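Local coordinates for putative uncharacterized protein (Bacteroides vulgatus, PDB 4F7A) that probably binds mucin O-glycans at the cell surface as a SusD-like outer membrane lipoprotein with a TPR-like fold, in a nutrient-uptake system, at residues Thr23-Ile28 with Gly115-Leu120; Ile32-Asp37 with Tyr90-Pro95; Cys188-Ala193 with Glu239-Ser244. All coordinates share one frame; numbering follows the deposited sequence.

Contact 1 (Thr23-Ile28 with Gly115-Leu120); sequences TNFETI and GATLIL
The ring of Phe25 is the bump that spans most of the gap between the helices, reaching into a hollow lined by Ala116, Thr117 and Leu120. With CG anti to its own carbonyl carbon (chi1 -78°), the ring is carried across to the other helix. Its CE1 lies 3.9 Å from CB of Ala116, a residue small enough to leave room for an aromatic, while Leu120 sends CD1 to the ring edge, 3.8 Å from Phe25 CD1. The Thr117 and Phe25 side chains cross at about a right angle, with Thr117 OG1 3.2 Å from Phe25 CZ; that hydroxyl is engaged by Phe113 O and Ser100 OG. Helices 15-30 and 111-132 run nearly parallel here, at 18° with axes 11.2 Å apart, consistent with the TPR-like helical packing of SusD homologues. Across this spacing the large ring meets the small Ala116; an alanine in place of Phe25 would probably open a gap there and leave Leu120 CD1 without its aromatic neighbour. One turn further on, beta-branched Ile28 points at the opposite helix and presses its CG2 against Leu120 CB at 3.8 Å. Leu120 CD1 also nears Ile28 CG2, while Phe113 meets the Phe25 ring edge-to-face.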
loop_
_atom_site.group_PDB
_atom_site.type_symbol
_atom_site.label_atom_id
_atom_site.label_comp_id
_atom_site.label_asym_id
_atom_site.label_seq_id
_atom_site.Cartn_x
_atom_site.Cartn_y
_atom_site.Cartn_z
ATOM N N THR A 23 9.254 21.148 -11.270
ATOM C CA THR A 23 10.153 20.573 -10.264
ATOM C C THR A 23 9.406 20.051 -9.035
ATOM O O THR A 23 9.763 19.000 -8.481
ATOM C CB THR A 23 11.229 21.593 -9.792
ATOM O OG1 THR A 23 12.073 21.953 -10.901
ATOM C CG2 THR A 23 12.079 20.997 -8.661
ATOM N N ASN A 24 8.371 20.773 -8.600
ATOM C CA ASN A 24 7.558 20.308 -7.475
ATOM C C ASN A 24 6.961 18.921 -7.749
ATOM O O ASN A 24 6.925 18.067 -6.870
ATOM C CB ASN A 24 6.395 21.287 -7.151
ATOM C CG ASN A 24 6.871 22.624 -6.588
ATOM O OD1 ASN A 24 7.918 22.714 -5.953
ATOM N ND2 ASN A 24 6.098 23.671 -6.833
ATOM N N PHE A 25 6.494 18.708 -8.968
ATOM C CA PHE A 25 5.914 17.440 -9.352
ATOM C C PHE A 25 6.916 16.296 -9.299
ATOM O O PHE A 25 6.545 15.173 -8.984
ATOM C CB PHE A 25 5.296 17.529 -10.736
ATOM C CG PHE A 25 3.958 18.207 -10.727
ATOM C CD1 PHE A 25 2.822 17.496 -10.377
ATOM C CD2 PHE A 25 3.854 19.540 -11.008
ATOM C CE1 PHE A 25 1.581 18.127 -10.335
ATOM C CE2 PHE A 25 2.634 20.188 -10.953
ATOM C CZ PHE A 25 1.489 19.461 -10.635
ATOM N N GLU A 26 8.168 16.603 -9.593
ATOM C CA GLU A 26 9.227 15.620 -9.555
ATOM C C GLU A 26 9.487 15.161 -8.115
ATOM O O GLU A 26 9.608 13.967 -7.838
ATOM C CB GLU A 26 10.496 16.203 -10.159
ATOM C CG GLU A 26 11.658 15.254 -10.063
ATOM C CD GLU A 26 12.971 15.808 -10.644
ATOM O OE1 GLU A 26 12.974 16.915 -11.220
ATOM O OE2 GLU A 26 13.994 15.110 -10.499
ATOM N N THR A 27 9.605 16.114 -7.195
ATOM C CA THR A 27 9.806 15.788 -5.781
ATOM C C THR A 27 8.631 14.983 -5.199
ATOM O O THR A 27 8.824 13.997 -4.478
ATOM C CB THR A 27 10.029 17.058 -4.980
ATOM O OG1 THR A 27 11.201 17.696 -5.474
ATOM C CG2 THR A 27 10.181 16.779 -3.465
ATOM N N ILE A 28 7.410 15.398 -5.522
ATOM C CA ILE A 28 6.230 14.716 -4.981
ATOM C C ILE A 28 6.175 13.268 -5.478
ATOM O O ILE A 28 5.974 12.350 -4.690
ATOM C CB ILE A 28 4.917 15.439 -5.361
ATOM C CG1 ILE A 28 4.860 16.830 -4.716
ATOM C CG2 ILE A 28 3.690 14.611 -4.897
ATOM C CD1 ILE A 28 3.866 17.805 -5.406
ATOM N N GLY A 115 -5.338 19.980 -10.531
ATOM C CA GLY A 115 -5.948 18.654 -10.378
ATOM C C GLY A 115 -4.951 17.549 -10.049
ATOM O O GLY A 115 -5.146 16.772 -9.121
ATOM N N ALA A 116 -3.872 17.490 -10.823
ATOM C CA ALA A 116 -2.832 16.492 -10.609
ATOM C C ALA A 116 -2.177 16.612 -9.221
ATOM O O ALA A 116 -1.897 15.612 -8.577
ATOM C CB ALA A 116 -1.757 16.606 -11.746
ATOM N N THR A 117 -1.914 17.832 -8.787
ATOM C CA THR A 117 -1.352 18.083 -7.474
ATOM C C THR A 117 -2.233 17.474 -6.404
ATOM O O THR A 117 -1.738 16.793 -5.512
ATOM C CB THR A 117 -1.213 19.588 -7.171
ATOM O OG1 THR A 117 -0.238 20.155 -8.024
ATOM C CG2 THR A 117 -0.792 19.819 -5.707
ATOM N N LEU A 118 -3.537 17.731 -6.490
ATOM C CA LEU A 118 -4.480 17.248 -5.477
ATOM C C LEU A 118 -4.498 15.734 -5.421
ATOM O O LEU A 118 -4.488 15.156 -4.336
ATOM C CB LEU A 118 -5.891 17.770 -5.744
ATOM C CG LEU A 118 -6.042 19.266 -5.474
ATOM C CD1 LEU A 118 -7.473 19.737 -5.750
ATOM C CD2 LEU A 118 -5.641 19.613 -4.059
ATOM N N ILE A 119 -4.533 15.099 -6.590
ATOM C CA ILE A 119 -4.528 13.628 -6.663
ATOM C C ILE A 119 -3.245 13.076 -6.025
ATOM O O ILE A 119 -3.276 12.156 -5.205
ATOM C CB ILE A 119 -4.719 13.138 -8.130
ATOM C CG1 ILE A 119 -6.111 13.560 -8.640
ATOM C CG2 ILE A 119 -4.593 11.582 -8.228
ATOM C CD1 ILE A 119 -6.227 13.694 -10.146
ATOM N N LEU A 120 -2.102 13.626 -6.399
ATOM C CA LEU A 120 -0.854 13.166 -5.799
ATOM C C LEU A 120 -0.819 13.388 -4.280
ATOM O O LEU A 120 -0.270 12.586 -3.543
ATOM C CB LEU A 120 0.333 13.866 -6.455
ATOM C CG LEU A 120 0.605 13.526 -7.902
ATOM C CD1 LEU A 120 1.714 14.473 -8.435
ATOM C CD2 LEU A 120 0.946 12.027 -8.096
#

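Contact 2 (Ile32-Asp37 with Tyr90-Pro95)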
loop_
_atom_site.group_PDB
_atom_site.type_symbol
_atom_site.label_atom_id
_atom_site.label_comp_id
_atom_site.label_asym_id
_atom_site.label_seq_id
_atom_site.Cartn_x
_atom_site.Cartn_y
_atom_site.Cartn_z
ATOM N N ILE A 32 6.508 9.482 -2.904
ATOM C CA ILE A 32 5.381 8.610 -2.477
ATOM C C ILE A 32 5.920 7.226 -2.018
ATOM O O ILE A 32 5.857 6.915 -0.835
ATOM C CB ILE A 32 4.314 8.472 -3.585
ATOM C CG1 ILE A 32 3.704 9.841 -3.916
ATOM C CG2 ILE A 32 3.218 7.431 -3.172
ATOM C CD1 ILE A 32 2.951 9.888 -5.287
ATOM N N TYR A 33 6.405 6.408 -2.968
ATOM C CA TYR A 33 7.233 5.192 -2.689
ATOM C C TYR A 33 8.639 5.742 -2.600
ATOM O O TYR A 33 9.403 5.801 -3.597
ATOM C CB TYR A 33 7.109 4.213 -3.831
ATOM C CG TYR A 33 7.563 2.769 -3.616
ATOM C CD1 TYR A 33 6.795 1.860 -2.878
ATOM C CD2 TYR A 33 8.688 2.289 -4.254
ATOM C CE1 TYR A 33 7.173 0.530 -2.760
ATOM C CE2 TYR A 33 9.062 0.969 -4.146
ATOM C CZ TYR A 33 8.301 0.094 -3.404
ATOM O OH TYR A 33 8.693 -1.216 -3.329
ATOM N N PHE A 34 8.922 6.219 -1.399
ATOM C CA PHE A 34 9.876 7.294 -1.184
ATOM C C PHE A 34 11.258 6.922 -1.661
ATOM O O PHE A 34 11.837 5.952 -1.192
ATOM C CB PHE A 34 9.923 7.643 0.305
ATOM C CG PHE A 34 10.778 8.832 0.620
ATOM C CD1 PHE A 34 12.147 8.690 0.779
ATOM C CD2 PHE A 34 10.216 10.088 0.769
ATOM C CE1 PHE A 34 12.943 9.772 1.065
ATOM C CE2 PHE A 34 11.016 11.187 1.057
ATOM C CZ PHE A 34 12.372 11.031 1.212
ATOM N N ASN A 35 11.791 7.695 -2.601
ATOM C CA ASN A 35 13.218 7.584 -2.919
ATOM C C ASN A 35 13.759 8.904 -3.426
ATOM O O ASN A 35 14.511 8.975 -4.410
ATOM C CB ASN A 35 13.485 6.432 -3.875
ATOM C CG ASN A 35 14.860 5.810 -3.663
ATOM O OD1 ASN A 35 15.416 5.857 -2.550
ATOM N ND2 ASN A 35 15.409 5.199 -4.717
ATOM N N TYR A 36 13.377 9.952 -2.710
ATOM C CA TYR A 36 13.783 11.303 -2.999
ATOM C C TYR A 36 15.071 11.626 -2.265
ATOM O O TYR A 36 15.161 11.459 -1.042
ATOM C CB TYR A 36 12.675 12.279 -2.565
ATOM C CG TYR A 36 13.117 13.731 -2.576
ATOM C CD1 TYR A 36 13.350 14.394 -3.773
ATOM C CD2 TYR A 36 13.339 14.415 -1.396
ATOM C CE1 TYR A 36 13.789 15.723 -3.794
ATOM C CE2 TYR A 36 13.771 15.736 -1.404
ATOM C CZ TYR A 36 13.984 16.378 -2.602
ATOM O OH TYR A 36 14.412 17.668 -2.598
ATOM N N ASP A 37 16.068 12.098 -3.012
ATOM C CA ASP A 37 17.381 12.423 -2.461
ATOM C C ASP A 37 17.424 13.906 -2.073
ATOM O O ASP A 37 17.516 14.770 -2.952
ATOM C CB ASP A 37 18.466 12.134 -3.504
ATOM C CG ASP A 37 19.890 12.221 -2.942
ATOM O OD1 ASP A 37 20.119 12.773 -1.839
ATOM O OD2 ASP A 37 20.802 11.706 -3.624
ATOM N N TYR A 90 6.603 14.523 5.923
ATOM C CA TYR A 90 6.400 15.892 6.394
ATOM C C TYR A 90 7.625 16.781 6.208
ATOM O O TYR A 90 7.481 17.968 5.965
ATOM C CB TYR A 90 5.937 15.915 7.845
ATOM C CG TYR A 90 4.460 15.601 7.966
ATOM C CD1 TYR A 90 3.498 16.523 7.536
ATOM C CD2 TYR A 90 4.030 14.392 8.481
ATOM C CE1 TYR A 90 2.131 16.233 7.653
ATOM C CE2 TYR A 90 2.688 14.087 8.604
ATOM C CZ TYR A 90 1.739 15.011 8.184
ATOM O OH TYR A 90 0.410 14.700 8.318
ATOM N N ASN A 91 8.822 16.212 6.280
ATOM C CA ASN A 91 10.021 17.018 6.067
ATOM C C ASN A 91 10.205 17.431 4.617
ATOM O O ASN A 91 10.585 18.567 4.351
ATOM C CB ASN A 91 11.278 16.292 6.568
ATOM C CG ASN A 91 11.406 16.353 8.074
ATOM O OD1 ASN A 91 10.795 17.206 8.706
ATOM N ND2 ASN A 91 12.167 15.445 8.652
ATOM N N TYR A 92 9.927 16.523 3.685
ATOM C CA TYR A 92 10.334 16.729 2.291
ATOM C C TYR A 92 9.257 16.763 1.210
ATOM O O TYR A 92 9.488 17.333 0.152
ATOM C CB TYR A 92 11.386 15.670 1.926
ATOM C CG TYR A 92 12.597 15.710 2.851
ATOM C CD1 TYR A 92 13.451 16.809 2.879
ATOM C CD2 TYR A 92 12.881 14.649 3.682
ATOM C CE1 TYR A 92 14.546 16.839 3.736
ATOM C CE2 TYR A 92 13.965 14.670 4.535
ATOM C CZ TYR A 92 14.790 15.757 4.564
ATOM O OH TYR A 92 15.849 15.725 5.442
ATOM N N ILE A 93 8.111 16.135 1.441
ATOM C CA ILE A 93 7.184 15.834 0.371
ATOM C C ILE A 93 5.877 16.620 0.513
ATOM O O ILE A 93 5.483 17.348 -0.399
ATOM C CB ILE A 93 6.897 14.326 0.306
ATOM C CG1 ILE A 93 8.215 13.535 0.193
ATOM C CG2 ILE A 93 5.926 13.981 -0.870
ATOM C CD1 ILE A 93 9.209 14.022 -0.922
ATOM N N PHE A 94 5.230 16.493 1.666
ATOM C CA PHE A 94 3.967 17.191 1.882
ATOM C C PHE A 94 4.095 18.712 1.740
ATOM O O PHE A 94 3.232 19.343 1.139
ATOM C CB PHE A 94 3.331 16.761 3.216
ATOM C CG PHE A 94 1.934 17.291 3.424
ATOM C CD1 PHE A 94 0.937 17.048 2.497
ATOM C CD2 PHE A 94 1.626 18.037 4.533
ATOM C CE1 PHE A 94 -0.346 17.546 2.671
ATOM C CE2 PHE A 94 0.333 18.508 4.720
ATOM C CZ PHE A 94 -0.646 18.268 3.780
ATOM N N PRO A 95 5.169 19.313 2.258
ATOM C CA PRO A 95 5.227 20.776 2.099
ATOM C C PRO A 95 5.311 21.203 0.629
ATOM O O PRO A 95 4.806 22.278 0.265
ATOM C CB PRO A 95 6.484 21.192 2.866
ATOM C CG PRO A 95 6.924 19.983 3.632
ATOM C CD PRO A 95 6.178 18.786 3.188
#
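Ile93 and Phe34 make the tight half of this contact, where the loop between helices 15-30 and 44-51 packs onto helix 84-104 of the TPR-like fold. The ethyl arm of Ile93 does the touching: CG1 comes to the edge of the Phe34 ring, 3.8 Å from CE2, and CD1 stays close to the same ring atom at 3.9 Å. The arm is bent (chi2 -50°), which brings CD1 round until it also approaches CD2 of Tyr36, at 4.2 Å. One methyl group therefore serves two aromatic rings, a task suited to isoleucine, whose ethyl arm reaches beyond its beta branch. Tyr33 centres an inverse gamma turn just before Phe34. Phe34 is swung out from the loop with CG anti to its backbone N (chi1 -174°), and the amide N of Tyr36 lies over one of its faces, so the loop folds back on its own ring. Both Phe34 and Ile93 are buried.

Towards the partly exposed side the fit is slacker. Tyr36 crosses Tyr92 at about a right angle and meets mainly its CB, 4.1 Å from Tyr36 CD2. The two phenol rings do not stack on each other; the Tyr92 ring stacks instead with Trp38. Between Phe34 CZ and Tyr92 CD2 the separation widens to 4.4 Å. Tyrosine suits this border, since its ring can pack inward while a hydroxyl remains compatible with water. Within the loop, Asn35 is held by hydrogen bonds to Thr43 N and Gln249 O, and a wider pi-type turn at 90-93 forms part of the helix carrying Tyr92 and Ile93.

Carbon meets carbon throughout the direct contacts between the two segments, so their mutual hold rests on shape and exclusion of water rather than on directional polar bonds.

Contact 3 (Cys188-Ala193 with Glu239-Ser244); sequences CNCPTA and ENIQIS
Cys188 sits beside Ile243, and Asn189 reaches towards Asn240, where an irregular loop leading into helix 193-210 runs past strand 241-243, which pairs antiparallel with 329-332 in a two-stranded sheet.

Among the polar contacts, Asn189 supplies the direct side-chain hydrogen bond: ND2 donates to Asn240 O over 2.9 Å, nearly straight at 167°. Its CG stands anti to the backbone N, which sends the amide toward that oxygen. The acceptor lies in the plane of the amide, whereas the donor is tilted 24° from the carbonyl plane of Asn240. The same ND2 also bonds Asp238 O, so two backbone carbonyls fix the rotation of the amide. Asparagine suits the site because its backbone can take positive phi (68°) while its short side chain supplies the N-H groups. Gln242 N adds a weak bond to Cys188 O at 3.4 Å.

Two CA-H...O contacts accompany these bonds. Ile241 CA approaches Cys188 O, and Cys188 CA lies 3.2 Å from Gln242 O, so the two backbones run close together.

The apolar contacts set small cysteines against isoleucines, all buried. Cys188 CB packs on Ile243 CD1 at 3.8 Å and on Ile241 CG2 at 4.0 Å, while Cys190 presents SG to Ile241 CD1 at 3.5 Å. Trp196 of the following helix touches both cysteines, and Phe199 touches Cys190 and Ile241, joining strand, loop and helix in one core. Thr192 caps that helix through Arg195 N.

Water completes the join: one molecule donates to both carbonyls, its O lying 2.7 Å from Asn189 O and 2.7 Å from Glu239 O.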
loop_
_atom_site.group_PDB
_atom_site.type_symbol
_atom_site.label_atom_id
_atom_site.label_comp_id
_atom_site.label_asym_id
_atom_site.label_seq_id
_atom_site.Cartn_x
_atom_site.Cartn_y
_atom_site.Cartn_z
ATOM N N CYS A 188 3.951 9.162 -13.384
ATOM C CA CYS A 188 3.107 8.135 -12.747
ATOM C C CYS A 188 2.253 7.352 -13.743
ATOM O O CYS A 188 1.318 6.667 -13.335
ATOM C CB CYS A 188 2.231 8.744 -11.654
ATOM S SG CYS A 188 1.113 10.003 -12.279
ATOM N N ASN A 189 2.612 7.415 -15.026
ATOM C CA ASN A 189 1.892 6.712 -16.113
ATOM C C ASN A 189 0.488 7.305 -16.329
ATOM O O ASN A 189 -0.483 6.573 -16.564
ATOM C CB ASN A 189 1.864 5.195 -15.898
ATOM C CG ASN A 189 1.426 4.410 -17.150
ATOM O OD1 ASN A 189 1.663 4.838 -18.283
ATOM N ND2 ASN A 189 0.803 3.254 -16.940
ATOM N N CYS A 190 0.412 8.648 -16.254
ATOM C CA CYS A 190 -0.788 9.415 -16.612
ATOM C C CYS A 190 -0.416 10.439 -17.689
ATOM O O CYS A 190 -0.000 11.562 -17.393
ATOM C CB CYS A 190 -1.408 10.099 -15.396
ATOM S SG CYS A 190 -2.127 8.950 -14.233
ATOM N N PRO A 191 -0.514 10.036 -18.950
ATOM C CA PRO A 191 -0.008 10.910 -20.009
ATOM C C PRO A 191 -1.018 11.934 -20.488
ATOM O O PRO A 191 -0.675 12.772 -21.317
ATOM C CB PRO A 191 0.296 9.932 -21.146
ATOM C CG PRO A 191 -0.729 8.856 -20.957
ATOM C CD PRO A 191 -0.800 8.681 -19.455
ATOM N N THR A 192 -2.251 11.844 -19.997
ATOM C CA THR A 192 -3.302 12.751 -20.398
ATOM C C THR A 192 -4.116 13.191 -19.189
ATOM O O THR A 192 -4.121 12.544 -18.131
ATOM C CB THR A 192 -4.288 12.113 -21.409
ATOM O OG1 THR A 192 -4.992 11.039 -20.768
ATOM C CG2 THR A 192 -3.592 11.604 -22.677
ATOM N N ALA A 193 -4.811 14.307 -19.361
ATOM C CA ALA A 193 -5.757 14.797 -18.337
ATOM C C ALA A 193 -6.816 13.750 -17.987
ATOM O O ALA A 193 -7.077 13.495 -16.806
ATOM C CB ALA A 193 -6.395 16.101 -18.800
ATOM N N GLU A 239 -2.229 0.691 -17.945
ATOM C CA GLU A 239 -2.547 1.997 -17.338
ATOM C C GLU A 239 -2.285 2.040 -15.821
ATOM O O GLU A 239 -2.733 2.947 -15.121
ATOM C CB GLU A 239 -4.000 2.394 -17.671
ATOM C CG GLU A 239 -4.225 2.535 -19.190
ATOM C CD GLU A 239 -5.497 3.279 -19.582
ATOM O OE1 GLU A 239 -6.435 3.407 -18.776
ATOM O OE2 GLU A 239 -5.568 3.702 -20.746
ATOM N N ASN A 240 -1.556 1.056 -15.310
ATOM C CA ASN A 240 -1.288 0.995 -13.868
ATOM C C ASN A 240 -0.554 2.284 -13.451
ATOM O O ASN A 240 0.300 2.775 -14.175
ATOM C CB ASN A 240 -0.396 -0.212 -13.546
ATOM C CG ASN A 240 -1.148 -1.508 -13.512
ATOM O OD1 ASN A 240 -2.376 -1.528 -13.681
ATOM N ND2 ASN A 240 -0.412 -2.616 -13.320
ATOM N N ILE A 241 -0.912 2.824 -12.293
ATOM C CA ILE A 241 -0.186 3.961 -11.732
ATOM C C ILE A 241 1.100 3.401 -11.133
ATOM O O ILE A 241 1.066 2.537 -10.252
ATOM C CB ILE A 241 -0.995 4.697 -10.650
ATOM C CG1 ILE A 241 -2.397 5.085 -11.189
ATOM C CG2 ILE A 241 -0.216 5.924 -10.121
ATOM C CD1 ILE A 241 -2.433 5.879 -12.537
ATOM N N GLN A 242 2.225 3.915 -11.619
ATOM C CA GLN A 242 3.537 3.436 -11.220
ATOM C C GLN A 242 4.550 4.530 -11.497
ATOM O O GLN A 242 4.445 5.241 -12.487
ATOM C CB GLN A 242 3.914 2.174 -11.985
ATOM C CG GLN A 242 3.796 2.254 -13.488
ATOM C CD GLN A 242 3.984 0.897 -14.136
ATOM O OE1 GLN A 242 3.789 -0.124 -13.506
ATOM N NE2 GLN A 242 4.363 0.888 -15.397
ATOM N N ILE A 243 5.504 4.665 -10.598
ATOM C CA ILE A 243 6.450 5.780 -10.626
ATOM C C ILE A 243 7.720 5.464 -11.398
ATOM O O ILE A 243 8.376 4.443 -11.139
ATOM C CB ILE A 243 6.855 6.213 -9.222
ATOM C CG1 ILE A 243 5.621 6.606 -8.396
ATOM C CG2 ILE A 243 7.897 7.396 -9.304
ATOM C CD1 ILE A 243 4.767 7.783 -8.947
ATOM N N SER A 244 8.074 6.355 -12.309
ATOM C CA SER A 244 9.331 6.253 -13.054
ATOM C C SER A 244 9.677 7.550 -13.743
ATOM O O SER A 244 8.808 8.389 -14.014
ATOM C CB SER A 244 9.288 5.117 -14.092
ATOM O OG SER A 244 8.353 5.389 -15.139
HETATM O O HOH W 1 -2.918 5.495 -15.950
#

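From the N terminus, helix 15-30 supplies 23-28, and the chain then enters the loop 32-37. Contact 2 closes first, when helix 84-104 returns to that loop; contact 1 closes next, on helix 111-132, so contact 2 is nested inside the loop closed by contact 1. The two touch, with Thr27 meeting Tyr36, Tyr92 and Ile93, and Leu120 meeting Ile32. Contact 3 follows in series, joining the approach to helix 193-210 to strand 241-243, and its centre lies about 12 Å from that of contact 1 without touching it. Trp196 bridges them, packing on Ala116 and Leu120 as well as on Cys188 and Cys190.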